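Local coordinates for protein HcgC (Methanococcus maripaludis S2, PDB 5O4J) that probably catalyses the SAM-dependent C-methylation of a pyridinol precursor during biosynthesis of the FeGP cofactor of [Fe]-hydrogenase, at residues G54-I57 with A58-L61. Sequence-based numbering, arbitrary orientation.
Sequences GSYI and AYSL
Ser60 folds its hydroxyl back onto the preceding turn and donates a hydrogen bond from OG to Ile57 O, 2.7 Å long. The chi1 of 76° sets OG between the backbone N and the carbonyl carbon, which brings it to the Ile57 carbonyl at a C=O...OG angle of 122°, well off the carbonyl axis. The same oxygen receives a weak, bent bond from Leu61 N at 3.2 Å, so the hydroxyl is a second donor to it. Leu61 N also bonds to Ala58 O, three residues back, and Leu61 CG lies 3.3 Å from Ile57 O. The preceding i to i+4 bonds are straighter: Ala58 N reaches Gly54 O at 2.8 Å and 170°, Tyr59 N pairs with Ser55 O, and Ser60 N meets Tyr56 O. Residues 54-60 form the short crossover helix of a beta-alpha-beta unit, between parallel strands 42-48 and 65-72 of the Rossmann-like sheet, starting just after Ser53 of the S-adenosyl-L-homocysteine site. Replacing Ser60 by an alanine would probably cost Ile57 O its short hydroxyl bond, leaving it to lean on the weak one from Leu61 N. The Tyr56 and Tyr59 rings lean past each other obliquely, CE1 of Tyr56 4.4 Å from CD2 of Tyr59, while Tyr56 CE2 approaches Ser60 CB at 4.3 Å. Tyr56 also touches Ala30 and Phe82. Against the sheet, Ala58 rests on Val68 and Ile70, and Leu61 on Ala45, Val47 and Val68. Ile57 packs against Ala30 and Ile33 of helix 18-37, and its side chain lies near that of Lys29, another ligand-binding residue. Ser55 OG is hydrogen-bonded to Ile80 O.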
ATOM      1  N   GLY A  54      29.506  -3.101   9.239  1.00 22.95           N
ATOM      2  CA  GLY A  54      30.877  -3.584   9.291  1.00 23.41           C
ATOM      3  C   GLY A  54      31.475  -3.574  10.687  1.00 24.70           C
ATOM      4  O   GLY A  54      32.184  -4.504  11.072  1.00 25.00           O
ATOM      5  N   SER A  55      31.231  -2.505  11.446  1.00 23.29           N
ATOM      6  CA  SER A  55      31.812  -2.376  12.776  1.00 27.26           C
ATOM      7  C   SER A  55      31.472  -3.583  13.648  1.00 29.14           C
ATOM      8  O   SER A  55      32.357  -4.197  14.264  1.00 29.13           O
ATOM      9  CB  SER A  55      31.334  -1.065  13.418  1.00 28.43           C
ATOM     10  OG  SER A  55      31.832  -0.934  14.729  1.00 40.20           O
ATOM     11  N   TYR A  56      30.187  -3.940  13.716  1.00 22.46           N
ATOM     12  CA  TYR A  56      29.794  -5.068  14.554  1.00 23.46           C
ATOM     13  C   TYR A  56      30.216  -6.397  13.943  1.00 23.96           C
ATOM     14  O   TYR A  56      30.624  -7.317  14.661  1.00 24.01           O
ATOM     15  CB  TYR A  56      28.287  -5.078  14.798  1.00 22.89           C
ATOM     16  CG  TYR A  56      27.942  -6.233  15.696  1.00 25.13           C
ATOM     17  CD1 TYR A  56      28.275  -6.206  17.039  1.00 31.41           C
ATOM     18  CD2 TYR A  56      27.335  -7.374  15.197  1.00 25.90           C
ATOM     19  CE1 TYR A  56      27.996  -7.276  17.867  1.00 36.51           C
ATOM     20  CE2 TYR A  56      27.049  -8.450  16.019  1.00 31.22           C
ATOM     21  CZ  TYR A  56      27.379  -8.394  17.354  1.00 38.32           C
ATOM     22  OH  TYR A  56      27.102  -9.461  18.183  1.00 42.81           O
ATOM     23  N   ILE A  57      30.112  -6.529  12.625  1.00 23.46           N
ATOM     24  CA  ILE A  57      30.528  -7.777  11.989  1.00 22.65           C
ATOM     25  C   ILE A  57      31.996  -8.052  12.288  1.00 25.49           C
ATOM     26  O   ILE A  57      32.380  -9.177  12.634  1.00 23.84           O
ATOM     27  CB  ILE A  57      30.239  -7.731  10.481  1.00 21.82           C
ATOM     28  CG1 ILE A  57      28.741  -7.896  10.259  1.00 21.95           C
ATOM     29  CG2 ILE A  57      31.024  -8.806   9.730  1.00 22.10           C
ATOM     30  CD1 ILE A  57      28.285  -7.631   8.851  1.00 19.82           C
ATOM     31  N   ALA A  58      32.838  -7.027  12.162  1.00 26.24           N
ATOM     32  CA  ALA A  58      34.247  -7.192  12.504  1.00 30.48           C
ATOM     33  C   ALA A  58      34.416  -7.596  13.964  1.00 30.83           C
ATOM     34  O   ALA A  58      35.215  -8.484  14.282  1.00 28.51           O
ATOM     35  CB  ALA A  58      35.008  -5.899  12.216  1.00 31.29           C
ATOM     36  N   TYR A  59      33.675  -6.955  14.868  1.00 28.85           N
ATOM     37  CA  TYR A  59      33.741  -7.337  16.275  1.00 30.76           C
ATOM     38  C   TYR A  59      33.353  -8.801  16.462  1.00 29.14           C
ATOM     39  O   TYR A  59      33.977  -9.522  17.248  1.00 31.94           O
ATOM     40  CB  TYR A  59      32.844  -6.434  17.122  1.00 35.92           C
ATOM     41  CG  TYR A  59      33.047  -6.656  18.597  1.00 47.30           C
ATOM     42  CD1 TYR A  59      34.151  -6.099  19.232  1.00 57.23           C
ATOM     43  CD2 TYR A  59      32.170  -7.416  19.354  1.00 50.99           C
ATOM     44  CE1 TYR A  59      34.378  -6.283  20.572  1.00 60.53           C
ATOM     45  CE2 TYR A  59      32.390  -7.609  20.713  1.00 56.20           C
ATOM     46  CZ  TYR A  59      33.498  -7.036  21.311  1.00 63.13           C
ATOM     47  OH  TYR A  59      33.740  -7.213  22.655  1.00 72.47           O
ATOM     48  N   SER A  60      32.310  -9.252  15.762  1.00 26.35           N
ATOM     49  CA  SER A  60      31.835 -10.626  15.910  1.00 23.78           C
ATOM     50  C   SER A  60      32.860 -11.647  15.439  1.00 25.45           C
ATOM     51  O   SER A  60      32.735 -12.828  15.776  1.00 28.07           O
ATOM     52  CB  SER A  60      30.525 -10.833  15.142  1.00 25.39           C
ATOM     53  OG  SER A  60      30.734 -10.939  13.740  1.00 25.42           O
ATOM     54  N   LEU A  61      33.858 -11.229  14.660  1.00 24.06           N
ATOM     55  CA  LEU A  61      34.882 -12.150  14.178  1.00 24.31           C
ATOM     56  C   LEU A  61      36.000 -12.380  15.187  1.00 27.68           C
ATOM     57  O   LEU A  61      36.790 -13.314  15.010  1.00 28.57           O
ATOM     58  CB  LEU A  61      35.496 -11.617  12.884  1.00 25.71           C
ATOM     59  CG  LEU A  61      34.558 -11.470  11.688  1.00 26.53           C
ATOM     60  CD1 LEU A  61      35.293 -10.738  10.589  1.00 26.82           C
ATOM     61  CD2 LEU A  61      34.056 -12.826  11.203  1.00 25.54           C
TER